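Local coordinates for transglutaminase-like domain-containing protein (Streptococcus suis, PDB 4XZ7), which probably acts as a transglutaminase with antiphagocytic properties that contribute to the virulence of this streptococcus, at residues N12-L17 against D89-N94; L66-K71 against H81-N86; E96-Q101 against K120-L125; L39-E44 against M156-H161; H37-K40 against N45-G48. One frame throughout, in Å; residues are numbered along the deposited sequence.

Contact 1. Residues N12-L17 against D89-N94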
# COMPACT_ATOMS: atom_id res chain seq x y z
N ASN B 12 -7.25 2.81 44.31
CA ASN B 12 -6.94 1.66 43.44
C ASN B 12 -5.59 1.74 42.70
O ASN B 12 -5.27 2.75 42.06
CB ASN B 12 -8.05 1.48 42.41
CG ASN B 12 -9.40 1.17 43.04
OD1 ASN B 12 -9.52 0.27 43.86
ND2 ASN B 12 -10.41 1.94 42.67
N LYS B 13 -4.80 0.67 42.78
CA LYS B 13 -3.52 0.58 42.09
C LYS B 13 -3.60 -0.30 40.83
O LYS B 13 -4.34 -1.28 40.79
CB LYS B 13 -2.43 0.06 43.04
N ILE B 14 -2.83 0.07 39.82
CA ILE B 14 -2.73 -0.72 38.59
C ILE B 14 -1.27 -0.92 38.18
O ILE B 14 -0.56 0.03 37.86
CB ILE B 14 -3.47 -0.04 37.43
CG1 ILE B 14 -4.97 0.03 37.72
CG2 ILE B 14 -3.20 -0.79 36.13
CD1 ILE B 14 -5.78 0.46 36.54
N GLU B 15 -0.82 -2.17 38.21
CA GLU B 15 0.50 -2.51 37.71
C GLU B 15 0.40 -2.91 36.26
O GLU B 15 -0.57 -3.57 35.85
CB GLU B 15 1.14 -3.66 38.50
CG GLU B 15 1.31 -3.41 39.98
CD GLU B 15 1.75 -4.67 40.71
OE1 GLU B 15 2.88 -5.14 40.44
OE2 GLU B 15 0.97 -5.19 41.53
N VAL B 16 1.41 -2.53 35.49
CA VAL B 16 1.50 -2.90 34.10
C VAL B 16 2.72 -3.80 33.93
O VAL B 16 3.85 -3.35 34.11
CB VAL B 16 1.60 -1.64 33.21
CG1 VAL B 16 1.71 -2.02 31.75
CG2 VAL B 16 0.40 -0.76 33.44
N LEU B 17 2.49 -5.07 33.61
CA LEU B 17 3.58 -6.05 33.52
C LEU B 17 3.66 -6.66 32.13
O LEU B 17 2.71 -6.57 31.36
CB LEU B 17 3.38 -7.17 34.55
CG LEU B 17 3.08 -6.83 36.00
CD1 LEU B 17 2.96 -8.12 36.79
CD2 LEU B 17 4.17 -5.96 36.59
N ASP B 89 0.06 2.44 24.96
CA ASP B 89 -1.01 3.16 25.67
C ASP B 89 -0.52 3.76 26.97
O ASP B 89 0.45 3.28 27.54
CB ASP B 89 -2.19 2.23 25.98
CG ASP B 89 -3.05 1.96 24.77
OD1 ASP B 89 -2.63 2.33 23.64
OD2 ASP B 89 -4.15 1.40 24.95
N VAL B 90 -1.19 4.80 27.45
CA VAL B 90 -0.84 5.29 28.78
C VAL B 90 -2.04 5.27 29.74
O VAL B 90 -3.21 5.39 29.36
CB VAL B 90 -0.22 6.70 28.72
CG1 VAL B 90 0.48 6.94 27.37
CG2 VAL B 90 -1.24 7.77 29.02
N ILE B 91 -1.72 5.08 31.02
CA ILE B 91 -2.73 5.14 32.06
C ILE B 91 -2.53 6.41 32.89
O ILE B 91 -1.49 6.58 33.50
CB ILE B 91 -2.66 3.93 32.97
CG1 ILE B 91 -3.01 2.66 32.17
CG2 ILE B 91 -3.57 4.14 34.19
CD1 ILE B 91 -3.04 1.41 33.00
N ALA B 92 -3.53 7.29 32.89
CA ALA B 92 -3.44 8.52 33.67
C ALA B 92 -3.56 8.20 35.15
O ALA B 92 -4.48 7.51 35.57
CB ALA B 92 -4.51 9.51 33.26
N HIS B 93 -2.64 8.74 35.94
CA HIS B 93 -2.56 8.43 37.35
C HIS B 93 -3.64 9.17 38.13
O HIS B 93 -4.29 8.59 38.99
CB HIS B 93 -1.18 8.78 37.89
CG HIS B 93 -0.07 8.12 37.13
ND1 HIS B 93 -0.21 6.87 36.56
CD2 HIS B 93 1.19 8.53 36.84
CE1 HIS B 93 0.92 6.54 35.95
NE2 HIS B 93 1.78 7.53 36.11
N ASN B 94 -3.83 10.44 37.79
CA ASN B 94 -4.86 11.27 38.38
C ASN B 94 -5.38 12.27 37.34
O ASN B 94 -4.93 12.26 36.19
CB ASN B 94 -4.34 12.01 39.63
CG ASN B 94 -3.05 12.77 39.37
OD1 ASN B 94 -2.70 13.09 38.23
ND2 ASN B 94 -2.33 13.08 40.45

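Contact 2. Residues L66-K71 against H81-N86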
# COMPACT_ATOMS: atom_id res chain seq x y z
N LEU B 66 -2.43 -6.17 32.87
CA LEU B 66 -2.73 -5.36 34.05
C LEU B 66 -2.93 -6.22 35.28
O LEU B 66 -3.60 -7.26 35.22
CB LEU B 66 -3.99 -4.52 33.83
CG LEU B 66 -3.93 -3.52 32.69
CD1 LEU B 66 -5.10 -2.56 32.83
CD2 LEU B 66 -2.61 -2.76 32.72
N VAL B 67 -2.37 -5.78 36.40
CA VAL B 67 -2.70 -6.36 37.68
C VAL B 67 -3.36 -5.26 38.50
O VAL B 67 -2.80 -4.19 38.67
CB VAL B 67 -1.47 -6.92 38.42
CG1 VAL B 67 -1.88 -7.56 39.73
CG2 VAL B 67 -0.75 -7.94 37.54
N ILE B 68 -4.57 -5.51 38.99
CA ILE B 68 -5.32 -4.45 39.67
C ILE B 68 -5.59 -4.82 41.13
O ILE B 68 -6.29 -5.80 41.41
CB ILE B 68 -6.64 -4.16 38.94
CG1 ILE B 68 -6.33 -3.76 37.50
CG2 ILE B 68 -7.42 -3.06 39.66
CD1 ILE B 68 -7.52 -3.48 36.68
N ASN B 69 -5.04 -4.01 42.03
CA ASN B 69 -5.15 -4.27 43.47
C ASN B 69 -4.67 -5.69 43.82
O ASN B 69 -5.28 -6.39 44.63
CB ASN B 69 -6.58 -4.06 43.97
CG ASN B 69 -7.04 -2.61 43.86
OD1 ASN B 69 -6.26 -1.72 43.52
ND2 ASN B 69 -8.31 -2.36 44.16
N GLY B 70 -3.58 -6.10 43.18
CA GLY B 70 -2.99 -7.39 43.45
C GLY B 70 -3.62 -8.54 42.68
O GLY B 70 -3.16 -9.68 42.77
N LYS B 71 -4.67 -8.27 41.92
CA LYS B 71 -5.38 -9.34 41.23
C LYS B 71 -5.00 -9.49 39.76
O LYS B 71 -5.01 -8.52 39.00
CB LYS B 71 -6.88 -9.14 41.35
CG LYS B 71 -7.38 -9.16 42.78
CD LYS B 71 -8.88 -9.38 42.82
CE LYS B 71 -9.58 -8.63 41.68
NZ LYS B 71 -11.00 -9.06 41.55
N HIS B 81 -11.10 -13.16 33.83
CA HIS B 81 -10.77 -12.30 32.71
C HIS B 81 -9.42 -11.63 32.95
O HIS B 81 -9.19 -11.04 34.00
CB HIS B 81 -11.85 -11.24 32.49
CG HIS B 81 -13.11 -11.76 31.87
ND1 HIS B 81 -13.87 -12.75 32.44
CD2 HIS B 81 -13.74 -11.41 30.72
CE1 HIS B 81 -14.92 -13.00 31.67
NE2 HIS B 81 -14.86 -12.21 30.62
N ILE B 82 -8.54 -11.71 31.96
CA ILE B 82 -7.28 -10.99 32.00
C ILE B 82 -7.43 -9.69 31.24
O ILE B 82 -8.01 -9.67 30.16
CB ILE B 82 -6.14 -11.84 31.42
CG1 ILE B 82 -5.92 -13.06 32.32
CG2 ILE B 82 -4.86 -11.00 31.28
CD1 ILE B 82 -5.04 -14.14 31.73
N LEU B 83 -6.94 -8.59 31.81
CA LEU B 83 -6.99 -7.29 31.15
C LEU B 83 -5.66 -6.97 30.52
O LEU B 83 -4.64 -7.01 31.19
CB LEU B 83 -7.35 -6.18 32.14
CG LEU B 83 -8.79 -5.84 32.51
CD1 LEU B 83 -9.69 -7.03 32.44
CD2 LEU B 83 -8.79 -5.28 33.92
N VAL B 84 -5.66 -6.60 29.24
CA VAL B 84 -4.43 -6.18 28.58
C VAL B 84 -4.64 -4.84 27.88
O VAL B 84 -5.77 -4.40 27.71
CB VAL B 84 -3.97 -7.20 27.54
CG1 VAL B 84 -3.76 -8.53 28.19
CG2 VAL B 84 -5.01 -7.31 26.42
N MET B 85 -3.55 -4.21 27.44
CA MET B 85 -3.69 -3.00 26.64
C MET B 85 -2.48 -2.86 25.72
O MET B 85 -1.42 -3.41 26.02
CB MET B 85 -3.84 -1.77 27.53
CG MET B 85 -2.59 -1.36 28.25
SD MET B 85 -2.74 0.13 29.26
CE MET B 85 -1.06 0.23 29.82
N ASN B 86 -2.66 -2.17 24.60
CA ASN B 86 -1.57 -1.92 23.64
C ASN B 86 -0.35 -1.35 24.34
O ASN B 86 -0.47 -0.48 25.20
CB ASN B 86 -2.03 -0.97 22.53
CG ASN B 86 -2.42 -1.70 21.26
OD1 ASN B 86 -1.77 -2.68 20.87
ND2 ASN B 86 -3.50 -1.25 20.61
O HOH W 1 -5.82 -8.73 34.36

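Contact 3. Residues E96-Q101 against K120-L125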
# COMPACT_ATOMS: atom_id res chain seq x y z
N GLU B 96 -5.00 15.55 37.11
CA GLU B 96 -4.00 16.52 36.69
C GLU B 96 -3.13 15.96 35.58
O GLU B 96 -2.87 16.63 34.59
CB GLU B 96 -3.14 16.95 37.88
CG GLU B 96 -1.82 17.58 37.46
CD GLU B 96 -0.88 17.86 38.62
OE1 GLU B 96 -1.29 17.70 39.79
OE2 GLU B 96 0.28 18.24 38.35
N ASP B 97 -2.70 14.71 35.77
CA ASP B 97 -1.90 14.00 34.78
C ASP B 97 -2.67 13.88 33.46
O ASP B 97 -2.12 14.11 32.37
CB ASP B 97 -1.52 12.62 35.32
CG ASP B 97 -0.64 11.83 34.37
OD1 ASP B 97 0.22 12.43 33.69
OD2 ASP B 97 -0.80 10.58 34.31
N TYR B 98 -3.94 13.51 33.55
CA TYR B 98 -4.75 13.33 32.36
C TYR B 98 -4.82 14.63 31.58
O TYR B 98 -4.66 14.65 30.35
CB TYR B 98 -6.16 12.85 32.72
CG TYR B 98 -7.14 12.93 31.57
CD1 TYR B 98 -7.13 11.98 30.56
CD2 TYR B 98 -8.08 13.95 31.50
CE1 TYR B 98 -8.04 12.04 29.51
CE2 TYR B 98 -8.98 14.02 30.47
CZ TYR B 98 -8.95 13.07 29.47
OH TYR B 98 -9.85 13.16 28.43
N HIS B 99 -5.03 15.73 32.29
CA HIS B 99 -5.20 17.01 31.61
C HIS B 99 -3.88 17.51 31.05
O HIS B 99 -3.84 18.11 29.98
CB HIS B 99 -5.88 18.02 32.53
CG HIS B 99 -7.30 17.67 32.83
ND1 HIS B 99 -7.70 17.12 34.03
CD2 HIS B 99 -8.42 17.75 32.06
CE1 HIS B 99 -9.00 16.89 34.00
NE2 HIS B 99 -9.46 17.26 32.82
N ASN B 100 -2.78 17.22 31.73
CA ASN B 100 -1.48 17.46 31.13
C ASN B 100 -1.39 16.74 29.79
O ASN B 100 -0.93 17.30 28.79
CB ASN B 100 -0.36 16.99 32.05
CG ASN B 100 -0.27 17.80 33.32
OD1 ASN B 100 -0.67 18.97 33.35
ND2 ASN B 100 0.27 17.19 34.37
N GLN B 101 -1.84 15.50 29.77
CA GLN B 101 -1.68 14.63 28.62
C GLN B 101 -2.52 15.06 27.40
O GLN B 101 -2.12 14.85 26.25
CB GLN B 101 -2.03 13.20 29.02
CG GLN B 101 -1.25 12.15 28.31
CD GLN B 101 0.01 11.79 29.04
OE1 GLN B 101 0.94 11.24 28.46
NE2 GLN B 101 0.06 12.10 30.33
N LYS B 120 -2.67 5.04 19.61
CA LYS B 120 -2.54 4.82 21.05
C LYS B 120 -3.79 5.29 21.80
O LYS B 120 -4.53 6.17 21.33
CB LYS B 120 -1.31 5.54 21.59
CG LYS B 120 -0.02 5.12 20.90
CD LYS B 120 0.05 3.60 20.74
CE LYS B 120 1.12 3.15 19.75
NZ LYS B 120 2.50 3.48 20.22
N ARG B 121 -4.03 4.71 22.97
CA ARG B 121 -5.15 5.10 23.80
C ARG B 121 -4.68 5.58 25.18
O ARG B 121 -3.56 5.28 25.59
CB ARG B 121 -6.16 3.94 23.92
CG ARG B 121 -6.82 3.60 22.60
CD ARG B 121 -7.68 2.34 22.62
NE ARG B 121 -7.82 1.81 21.26
CZ ARG B 121 -8.97 1.74 20.60
NH1 ARG B 121 -10.09 2.15 21.18
NH2 ARG B 121 -9.00 1.27 19.37
N ILE B 122 -5.52 6.35 25.86
CA ILE B 122 -5.25 6.73 27.24
C ILE B 122 -6.41 6.18 28.07
O ILE B 122 -7.55 6.11 27.59
CB ILE B 122 -5.11 8.28 27.41
CG1 ILE B 122 -4.93 8.68 28.87
CG2 ILE B 122 -6.31 9.02 26.83
CD1 ILE B 122 -4.35 10.07 29.02
N HIS B 123 -6.10 5.75 29.30
CA HIS B 123 -7.10 5.12 30.16
C HIS B 123 -7.06 5.72 31.56
O HIS B 123 -6.05 6.27 31.99
CB HIS B 123 -6.87 3.61 30.26
CG HIS B 123 -6.48 2.96 28.96
ND1 HIS B 123 -7.40 2.49 28.05
CD2 HIS B 123 -5.26 2.69 28.43
CE1 HIS B 123 -6.77 1.97 27.02
NE2 HIS B 123 -5.47 2.08 27.22
N ALA B 124 -8.16 5.59 32.29
CA ALA B 124 -8.19 6.17 33.62
C ALA B 124 -9.30 5.53 34.44
O ALA B 124 -10.31 5.09 33.88
CB ALA B 124 -8.38 7.69 33.54
N LEU B 125 -9.10 5.48 35.76
CA LEU B 125 -10.12 4.94 36.65
C LEU B 125 -11.21 5.96 36.97
O LEU B 125 -12.19 5.65 37.66
CB LEU B 125 -9.48 4.44 37.95
CG LEU B 125 -8.58 3.21 37.75
CD1 LEU B 125 -7.83 2.92 39.03
CD2 LEU B 125 -9.37 2.00 37.29

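Contact 4. Residues L39-E44 against M156-H161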
# COMPACT_ATOMS: atom_id res chain seq x y z
N LEU B 39 -9.69 -9.40 27.89
CA LEU B 39 -10.23 -8.11 27.50
C LEU B 39 -9.09 -7.18 27.16
O LEU B 39 -8.10 -7.12 27.88
CB LEU B 39 -11.06 -7.49 28.62
CG LEU B 39 -12.28 -8.30 29.05
CD1 LEU B 39 -12.94 -7.69 30.29
CD2 LEU B 39 -13.27 -8.41 27.90
N LYS B 40 -9.23 -6.45 26.07
CA LYS B 40 -8.26 -5.44 25.71
C LYS B 40 -8.90 -4.07 25.91
O LYS B 40 -9.98 -3.80 25.38
CB LYS B 40 -7.79 -5.60 24.26
CG LYS B 40 -6.76 -4.56 23.85
CD LYS B 40 -6.12 -4.89 22.49
CE LYS B 40 -5.05 -3.84 22.13
NZ LYS B 40 -4.34 -4.10 20.84
N LEU B 41 -8.23 -3.21 26.66
CA LEU B 41 -8.79 -1.91 26.98
C LEU B 41 -8.96 -1.09 25.72
O LEU B 41 -8.00 -0.90 24.97
CB LEU B 41 -7.92 -1.18 27.98
CG LEU B 41 -7.83 -1.75 29.39
CD1 LEU B 41 -7.13 -0.75 30.32
CD2 LEU B 41 -9.23 -2.11 29.91
N GLY B 42 -10.18 -0.62 25.50
CA GLY B 42 -10.48 0.23 24.36
C GLY B 42 -11.22 -0.52 23.27
O GLY B 42 -11.60 0.08 22.26
N PHE B 43 -11.43 -1.81 23.47
CA PHE B 43 -12.07 -2.65 22.45
C PHE B 43 -13.33 -3.32 22.97
O PHE B 43 -13.36 -3.82 24.08
CB PHE B 43 -11.06 -3.71 21.94
CG PHE B 43 -9.93 -3.12 21.12
CD1 PHE B 43 -8.90 -2.43 21.73
CD2 PHE B 43 -9.92 -3.23 19.74
CE1 PHE B 43 -7.88 -1.86 20.98
CE2 PHE B 43 -8.89 -2.67 18.98
CZ PHE B 43 -7.88 -1.98 19.61
N GLU B 44 -14.38 -3.33 22.14
CA GLU B 44 -15.69 -3.85 22.52
C GLU B 44 -15.70 -5.35 22.82
O GLU B 44 -16.27 -5.77 23.83
CB GLU B 44 -16.70 -3.57 21.41
CG GLU B 44 -17.06 -2.11 21.28
CD GLU B 44 -17.60 -1.55 22.57
OE1 GLU B 44 -16.86 -0.80 23.27
OE2 GLU B 44 -18.75 -1.92 22.90
N MET B 156 -14.72 -1.41 40.17
CA MET B 156 -14.32 -0.16 39.53
C MET B 156 -14.60 -0.17 38.02
O MET B 156 -14.96 -1.20 37.46
CB MET B 156 -12.84 0.11 39.80
CG MET B 156 -11.90 -0.78 39.02
SD MET B 156 -10.25 -0.83 39.76
CE MET B 156 -10.58 -1.80 41.22
N THR B 157 -14.44 0.99 37.39
CA THR B 157 -14.68 1.17 35.96
C THR B 157 -13.45 1.80 35.31
O THR B 157 -12.90 2.76 35.84
CB THR B 157 -15.90 2.06 35.71
OG1 THR B 157 -17.04 1.50 36.38
CG2 THR B 157 -16.19 2.20 34.24
N ILE B 158 -13.03 1.24 34.18
CA ILE B 158 -11.88 1.76 33.45
C ILE B 158 -12.37 2.42 32.17
O ILE B 158 -13.06 1.78 31.39
CB ILE B 158 -10.86 0.66 33.10
CG1 ILE B 158 -10.31 0.01 34.37
CG2 ILE B 158 -9.71 1.25 32.31
CD1 ILE B 158 -9.40 -1.18 34.11
N TYR B 159 -12.01 3.68 31.98
CA TYR B 159 -12.46 4.47 30.84
C TYR B 159 -11.31 4.67 29.88
O TYR B 159 -10.17 4.78 30.32
CB TYR B 159 -13.00 5.85 31.28
CG TYR B 159 -14.16 5.78 32.25
CD1 TYR B 159 -15.47 5.88 31.80
CD2 TYR B 159 -13.94 5.62 33.63
CE1 TYR B 159 -16.52 5.83 32.67
CE2 TYR B 159 -14.99 5.58 34.51
CZ TYR B 159 -16.27 5.68 34.03
OH TYR B 159 -17.33 5.61 34.91
N SER B 160 -11.61 4.78 28.60
CA SER B 160 -10.59 4.75 27.55
C SER B 160 -10.97 5.65 26.40
O SER B 160 -12.14 5.73 26.05
CB SER B 160 -10.40 3.32 27.01
OG SER B 160 -9.94 2.42 28.00
N HIS B 161 -9.99 6.29 25.77
CA HIS B 161 -10.26 6.91 24.47
C HIS B 161 -8.94 7.19 23.76
O HIS B 161 -7.88 7.05 24.35
CB HIS B 161 -11.12 8.19 24.60
CG HIS B 161 -10.45 9.30 25.36
ND1 HIS B 161 -9.31 9.93 24.91
CD2 HIS B 161 -10.79 9.93 26.52
CE1 HIS B 161 -8.95 10.88 25.77
NE2 HIS B 161 -9.83 10.89 26.76

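Contact 5. Residues H37-K40 against N45-G48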
# COMPACT_ATOMS: atom_id res chain seq x y z
N HIS B 37 -10.58 -15.72 29.74
CA HIS B 37 -11.04 -14.76 28.74
C HIS B 37 -10.07 -13.60 28.78
O HIS B 37 -9.38 -13.39 29.79
CB HIS B 37 -12.48 -14.27 28.98
CG HIS B 37 -13.50 -15.34 28.82
ND1 HIS B 37 -13.28 -16.46 28.05
CD2 HIS B 37 -14.74 -15.49 29.35
CE1 HIS B 37 -14.34 -17.25 28.10
NE2 HIS B 37 -15.24 -16.69 28.90
N VAL B 38 -9.99 -12.84 27.69
CA VAL B 38 -9.06 -11.72 27.66
C VAL B 38 -9.73 -10.47 27.11
O VAL B 38 -10.27 -10.49 26.00
CB VAL B 38 -7.81 -12.02 26.81
CG1 VAL B 38 -6.88 -10.81 26.84
CG2 VAL B 38 -7.11 -13.29 27.34
N LEU B 39 -9.69 -9.40 27.89
CA LEU B 39 -10.23 -8.11 27.50
C LEU B 39 -9.09 -7.18 27.16
O LEU B 39 -8.10 -7.12 27.88
CB LEU B 39 -11.06 -7.49 28.62
CG LEU B 39 -12.28 -8.30 29.05
CD1 LEU B 39 -12.94 -7.69 30.29
CD2 LEU B 39 -13.27 -8.41 27.90
N LYS B 40 -9.23 -6.45 26.07
CA LYS B 40 -8.26 -5.44 25.71
C LYS B 40 -8.90 -4.07 25.91
O LYS B 40 -9.98 -3.80 25.38
CB LYS B 40 -7.79 -5.60 24.26
CG LYS B 40 -6.76 -4.56 23.85
CD LYS B 40 -6.12 -4.89 22.49
CE LYS B 40 -5.05 -3.84 22.13
NZ LYS B 40 -4.34 -4.10 20.84
N ASN B 45 -15.12 -6.14 21.93
CA ASN B 45 -15.14 -7.60 22.03
C ASN B 45 -13.94 -8.14 22.79
O ASN B 45 -12.91 -7.48 22.84
CB ASN B 45 -15.19 -8.20 20.63
CG ASN B 45 -16.45 -7.83 19.89
OD1 ASN B 45 -17.55 -8.01 20.40
ND2 ASN B 45 -16.29 -7.25 18.71
N ARG B 46 -14.08 -9.32 23.37
CA ARG B 46 -12.93 -9.99 23.99
C ARG B 46 -11.81 -10.11 22.97
O ARG B 46 -12.06 -10.41 21.80
CB ARG B 46 -13.30 -11.39 24.50
CG ARG B 46 -14.25 -11.45 25.69
CD ARG B 46 -14.89 -12.85 25.82
NE ARG B 46 -16.36 -12.76 25.79
CZ ARG B 46 -17.13 -13.20 24.80
NH1 ARG B 46 -16.59 -13.78 23.74
NH2 ARG B 46 -18.44 -13.06 24.87
N LEU B 47 -10.58 -9.85 23.39
CA LEU B 47 -9.41 -10.17 22.57
C LEU B 47 -9.24 -11.69 22.45
O LEU B 47 -8.81 -12.18 21.42
CB LEU B 47 -8.15 -9.56 23.17
CG LEU B 47 -6.87 -9.79 22.37
CD1 LEU B 47 -6.98 -9.09 21.02
CD2 LEU B 47 -5.68 -9.29 23.16
N GLY B 48 -9.61 -12.43 23.50
CA GLY B 48 -9.53 -13.88 23.49
C GLY B 48 -10.64 -14.51 24.30
O GLY B 48 -11.05 -13.96 25.33
O HOH W 2 -11.96 -6.21 24.86

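Contact 1. Residues N12-L17 against D89-N94
Ile91 CD1 fits against two side chains of strand 14-17, Ile14 and Val16. This small contact is purely apolar. The nearer approach is from Ile91 CD1 to Ile14 CG2, at 3.8 Å, where the two isoleucines meet at a slant. Val16 CG2 lies 4.1 Å from Ile91 CD1, and these two side chains run past each other in opposite directions. The extended end of Ile91 (chi2 -177°) carries CD1 across to both branches. The backbones stay well apart, with Ile14 CA 8.8 Å from Ile91 CA. Met85 touches both Val16 and Ile91.

The polar bonding lies elsewhere. Asp89 holds His123 NE2 with one carboxylate oxygen and the backbone N of Arg121 with the other, which ties the start of segment 89-94 to strand 121-124.

Strand 14-17 pairs with strand 63-68, and strand 90-91 with strand 121-124. The contact is therefore side-chain packing between two different beta-sheets, near the surface of the N-terminal part of this fragment.

Contact 2. Residues L66-K71 against H81-N86
Leu66 runs its side chain past Leu83 and on to Met85. Its CB is 4.1 Å from Leu83 CB and also packs beside the carbonyl oxygen of Leu83. Leu66 CG is the next atom out and lies 3.9 Å from Leu83 O. With chi1 at -61°, CG sits beside the backbone N, the same N that bonds to this oxygen. At the tip the branches part. Leu66 CD2 approaches Met85 CE loosely, at 4.4 Å, and meets Val16 on strand 14-17. CD1 packs on Leu41.

One direct backbone bond ties the segments. Leu66 N donates to Leu83 O over 2.9 Å. The return link is made through a water, which donates to Leu66 O and accepts from Leu83 N. The water thus stands between two groups that would bond directly in a regular antiparallel pair. The axes of the two short strands are 125° apart, so the strands splay, consistent with this insertion.

Ile68 CD1 is 3.5 Å from Leu83 CD2. The two side chains cross almost perpendicularly. All four touching residues are buried.

After Ile68 the chain reverses in a type I' turn, Ile68 to Lys71. Both bonds between its end residues are made, Ile68 N to Lys71 O and Lys71 N to Ile68 O. The whole is a splayed antiparallel strand pair in a mixed beta-sheet, followed by a type I' turn, a type common in two-residue beta-hairpins.

Contact 3. Residues E96-Q101 against K120-L125
Tyr98 is the first residue of the helical segment to meet the strand. Its ring atom CD1 lies 3.7 Å from Ile122 CD1. The methyl comes at the ring obliquely, and the two side chains cross at about a right angle. A chi1 of 167° sets the ring anti to the backbone N and lets it reach toward the strand. The phenolic OH is hydrogen-bonded to His161 NE2. This fixes the far end of the ring to strand 157-167, the neighbour of strand 121-124. The His99 imidazole flanks the ring, with Tyr98 CD2 above the middle of one imidazole face.

One helical turn on from Asp97, Gln101 donates its backbone N to Asp97 O. The Gln101 side chain bends at chi2 (90°). Its aliphatic part stays against the strand, with Gln101 CG 3.8 Å and CB 3.9 Å from Ile122 CD1. Its amide oxygen OE1 is bonded to Arg106 NH2.

Ile122 thus serves both helix residues with a single methyl. Its CD1 lies against both the ring and the glutamine chain. Val90 touches Ile122 and Gln101 as well.

Helix 95-101 lies along the chain between two parallel neighbours in one sheet, strands 90-91 and 121-124. This resembles a beta-alpha-beta crossover, although strand 106-107 intervenes before the second strand. The contact is helix-on-sheet packing.

Contact 4. Residues L39-E44 against M156-H161
Ser160 OG lies beside Leu41 and Gly42, yet its hydrogen bond goes elsewhere, to His123 ND1. Ser160 OG sits 3.9 Å from Gly42 N and 4.1 Å from Leu41 CB, which are packing distances. Ser160 CB is 4.1 Å from Gly42 CA. With chi1 at -63°, OG lies beside its own backbone N and is turned toward Leu41 and Gly42.

Gly42 belongs to a type II turn from Lys40 to Phe43. The turn is closed by Phe43 N donating to Lys40 O over 3.1 Å. Gly42 has a positive phi (104°), which the type II turn favours and glycine readily adopts. Its bare CA lies against the serine.

Leu41 and Ile158 form the apolar half of the contact. Leu41 CD1 is 3.8 Å from Ile158 CG2, and Leu41 CD2 lies 4.2 Å from the same methyl. The two side chains cross at about a right angle. Both leucine methyls meet the one isoleucine branch. Leu66 packs on Leu41, while Ile68 and Leu83 pack on Ile158.

Strand 36-40 belongs to one mixed sheet and strand 157-167 to another. The turn after strand 36-40 therefore rests on the second sheet without adding a strand to it. Chemically, the two sheets meet here through methyl groups and close backbone packing, while the buried hydroxyl is satisfied by a histidine of its own sheet.

Contact 5. Residues H37-K40 against N45-G48
A classic beta bulge joins strand 36-40 to the start of strand 48-51, with Leu47 and Gly48 both facing Val38. It lies in the antiparallel connection that follows the turn from Lys40 to Phe43. Val38 and Gly48 form the hydrogen-bonded pair. Val38 N donates to Gly48 O over 2.8 Å, and Gly48 N returns a longer bond of 3.2 Å to Val38 O. The extra residue, Leu47, also points its N at Val38 O, but this bond is weak, bent to 123° at the hydrogen. One carbonyl oxygen therefore takes both bulge N-H groups.

On one side of the bulge, Val38 and Leu47 lie side by side and point the same way. Val38 CG1 is 4.1 Å from Leu47 CB. Phe59 of helix 53-59 packs on both. Lys40 adds its CB to this apolar patch, touching Leu47 CB.

The Arg46 side chain runs along His37 in the same direction. Arg46 CD sits over one face of the His37 ring, 4.1 Å from His37 CG, and the guanidinium plane is turned 42° from the ring. His37 ND1 is bonded to Leu50 N, which anchors the ring. Arg46 CG touches Leu39 CD2 at 3.9 Å.

Past the bulge a water bridges the strand to the loop, accepting from Lys40 N at 3.0 Å and donating to Asn45 O at 2.6 Å.

How the contacts relate
All five contacts lie in the N-terminal part of this chain, which is itself a piece of a longer protein. Contacts 2 and 5 work within one mixed sheet, where backbone bonds and bridging waters join neighbouring strands and the loop leading into one. Contacts 1 and 4 lie between that sheet and a second one and rely on packing. Contact 3 sets a helix on the second sheet, also by packing. Contacts 2, 3 and 4 are buried, contact 5 is partly buried and contact 1 is at the surface. Strand 36-40 serves contacts 4 and 5. Hydrogen bonds of the second sheet join contacts 1, 3 and 4. Met85 of contact 2 packs on His123.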